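Local coordinates for beta-methylmalyl-CoA dehydratase (Chloroflexus aurantiacus, PDB 4E3E), which catalyses the reversible dehydration of beta-methylmalyl-CoA to mesaconyl-CoA in the glyoxylate assimilation cycle, at residues V148-D152 with P153-A157. Sequence-based numbering, arbitrary orientation.
Sequences VRKRD and PNAPA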
ATOM      1  N   VAL A 148      13.282 -29.471   2.808  1.00 38.75           N
ATOM      2  CA  VAL A 148      13.459 -28.895   4.147  1.00 41.01           C
ATOM      3  C   VAL A 148      14.754 -29.366   4.803  1.00 40.23           C
ATOM      4  O   VAL A 148      15.125 -30.545   4.703  1.00 41.35           O
ATOM      5  CB  VAL A 148      12.263 -29.226   5.072  1.00 37.49           C
ATOM      6  CG1 VAL A 148      12.383 -28.507   6.415  1.00 39.56           C
ATOM      7  CG2 VAL A 148      10.958 -28.855   4.393  1.00 33.87           C
ATOM      8  N   ARG A 149      15.428 -28.438   5.479  1.00 39.08           N
ATOM      9  CA  ARG A 149      16.621 -28.751   6.251  1.00 44.14           C
ATOM     10  C   ARG A 149      16.332 -29.737   7.373  1.00 44.21           C
ATOM     11  O   ARG A 149      15.282 -29.683   8.024  1.00 41.75           O
ATOM     12  CB  ARG A 149      17.192 -27.491   6.894  1.00 44.68           C
ATOM     13  CG  ARG A 149      17.817 -26.497   5.944  1.00 41.92           C
ATOM     14  CD  ARG A 149      18.417 -25.348   6.736  1.00 48.28           C
ATOM     15  NE  ARG A 149      18.781 -24.241   5.861  1.00 47.39           N
ATOM     16  CZ  ARG A 149      17.994 -23.206   5.580  1.00 35.82           C
ATOM     17  NH1 ARG A 149      16.781 -23.098   6.115  1.00 58.90           N
ATOM     18  NH2 ARG A 149      18.427 -22.263   4.764  1.00 36.97           N
ATOM     19  N   LYS A 150      17.283 -30.635   7.595  1.00 46.67           N
ATOM     20  CA  LYS A 150      17.316 -31.401   8.821  1.00 45.10           C
ATOM     21  C   LYS A 150      18.056 -30.555   9.842  1.00 47.13           C
ATOM     22  O   LYS A 150      19.061 -29.922   9.515  1.00 52.49           O
ATOM     23  CB  LYS A 150      18.037 -32.729   8.613  1.00 45.84           C
ATOM     24  CG  LYS A 150      17.198 -33.785   7.921  1.00 45.78           C
ATOM     25  CD  LYS A 150      17.970 -35.080   7.705  1.00 48.38           C
ATOM     26  CE  LYS A 150      18.177 -35.853   9.002  1.00 49.88           C
ATOM     27  NZ  LYS A 150      18.821 -37.176   8.760  1.00 57.74           N
ATOM     28  N   ARG A 151      17.549 -30.520  11.069  1.00 42.96           N
ATOM     29  CA  ARG A 151      18.261 -29.855  12.156  1.00 48.38           C
ATOM     30  C   ARG A 151      19.491 -30.680  12.525  1.00 47.77           C
ATOM     31  O   ARG A 151      20.598 -30.149  12.620  1.00 54.33           O
ATOM     32  CB  ARG A 151      17.341 -29.657  13.357  1.00 44.73           C
ATOM     33  CG  ARG A 151      17.990 -28.991  14.564  1.00 49.78           C
ATOM     34  CD  ARG A 151      17.037 -28.972  15.747  1.00 51.27           C
ATOM     35  NE  ARG A 151      16.395 -30.276  15.903  1.00 56.07           N
ATOM     36  CZ  ARG A 151      15.149 -30.562  15.532  1.00 49.24           C
ATOM     37  NH1 ARG A 151      14.366 -29.628  14.996  1.00 47.60           N
ATOM     38  NH2 ARG A 151      14.683 -31.792  15.705  1.00 47.29           N
ATOM     39  N   ASP A 152      19.288 -31.983  12.702  1.00 46.54           N
ATOM     40  CA  ASP A 152      20.371 -32.899  13.023  1.00 50.32           C
ATOM     41  C   ASP A 152      20.625 -33.863  11.857  1.00 52.25           C
ATOM     42  O   ASP A 152      19.823 -34.767  11.627  1.00 54.89           O
ATOM     43  CB  ASP A 152      20.030 -33.676  14.303  1.00 55.82           C
ATOM     44  CG  ASP A 152      21.043 -34.779  14.627  1.00 55.80           C
ATOM     45  OD1 ASP A 152      22.238 -34.648  14.268  1.00 49.88           O
ATOM     46  OD2 ASP A 152      20.626 -35.781  15.256  1.00 63.21           O
ATOM     47  N   PRO A 153      21.752 -33.683  11.132  1.00 58.53           N
ATOM     48  CA  PRO A 153      22.088 -34.583  10.019  1.00 59.26           C
ATOM     49  C   PRO A 153      21.999 -36.072  10.390  1.00 59.77           C
ATOM     50  O   PRO A 153      21.672 -36.896   9.532  1.00 65.30           O
ATOM     51  CB  PRO A 153      23.534 -34.202   9.684  1.00 60.84           C
ATOM     52  CG  PRO A 153      23.640 -32.771  10.090  1.00 60.46           C
ATOM     53  CD  PRO A 153      22.779 -32.637  11.318  1.00 58.68           C
ATOM     54  N   ASN A 154      22.260 -36.401  11.655  1.00 57.00           N
ATOM     55  CA  ASN A 154      22.265 -37.797  12.114  1.00 58.68           C
ATOM     56  C   ASN A 154      20.904 -38.404  12.457  1.00 58.03           C
ATOM     57  O   ASN A 154      20.799 -39.619  12.608  1.00 61.67           O
ATOM     58  CB  ASN A 154      23.215 -37.980  13.302  1.00 46.96           C
ATOM     59  CG  ASN A 154      24.664 -37.766  12.925  1.00 29.03           C
ATOM     60  OD1 ASN A 154      25.327 -36.893  13.480  1.00 60.92           O
ATOM     61  ND2 ASN A 154      25.157 -38.541  11.960  1.00 60.97           N
ATOM     62  N   ALA A 155      19.870 -37.576  12.585  1.00 58.91           N
ATOM     63  CA  ALA A 155      18.531 -38.078  12.903  1.00 56.88           C
ATOM     64  C   ALA A 155      18.126 -39.172  11.909  1.00 57.15           C
ATOM     65  O   ALA A 155      18.422 -39.057  10.716  1.00 59.59           O
ATOM     66  CB  ALA A 155      17.518 -36.944  12.897  1.00 53.55           C
ATOM     67  N   PRO A 156      17.470 -40.246  12.397  1.00 60.91           N
ATOM     68  CA  PRO A 156      17.053 -41.328  11.496  1.00 64.19           C
ATOM     69  C   PRO A 156      16.103 -40.845  10.392  1.00 58.06           C
ATOM     70  O   PRO A 156      15.278 -39.954  10.621  1.00 55.28           O
ATOM     71  CB  PRO A 156      16.342 -42.319  12.432  1.00 64.39           C
ATOM     72  CG  PRO A 156      15.989 -41.529  13.649  1.00 66.96           C
ATOM     73  CD  PRO A 156      17.098 -40.528  13.795  1.00 61.17           C
ATOM     74  N   ALA A 157      16.247 -41.421   9.202  1.00 50.58           N
ATOM     75  CA  ALA A 157      15.368 -41.129   8.076  1.00 49.47           C
ATOM     76  C   ALA A 157      13.980 -41.711   8.349  1.00 49.81           C
ATOM     77  O   ALA A 157      13.872 -42.789   8.941  1.00 49.49           O
ATOM     78  CB  ALA A 157      15.948 -41.720   6.802  1.00 47.55           C
TER
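Asp152 and Ala155 are the end residues of a type I beta turn, with Pro153 and Asn154 at its two corners, by which the chain reverses just after strand 138-149 of the antiparallel hot dog sheet. One backbone bond closes the turn and a side-chain bond braces it. Ala155 N gives its hydrogen to Asp152 O at 3.0 Å, and the bond is fairly straight, 158° at the hydrogen. The carboxylate adds the second: Asp152 OD1 accepts from Asn154 N at 3.1 Å, met from above the carboxylate plane. With chi1 at 173°, the Asp152 carboxylate swings beside its own carbonyl carbon and comes up to the first N-H past the proline, an Asx turn laid over the beta turn.

Lys150 supplies the positive charge. Its chain crosses the inner side of the bend, turns at chi3 (73°) and brings the ammonium to two carbonyl oxygens of the turn. Ala155 O lies 2.7 Å from Lys150 NZ, which is tilted only modestly from that carbonyl's plane; Pro153 O lies 3.0 Å from NZ, which here sits well above the carbonyl plane. Gln116 OE1 is a further acceptor for the same nitrogen, so the buried ammonium ties the turn to the end of strand 104-116. A methionine in its place would probably leave the carbonyls of Pro153 and Ala155 without their shared charged donor and the turn less firmly tied to Gln116.

From the N-terminal loop of the chain, the Glu12 carboxylate accepts from the backbone N of Arg151 and of Asp152, while the Arg151 guanidinium pairs with Asp13. The Ala155 methyl CB rests in van der Waals contact on the polar Asp152 O at 3.4 Å; nonpolar contact is slight, Lys150 CE passing 4.1 Å from that same CB.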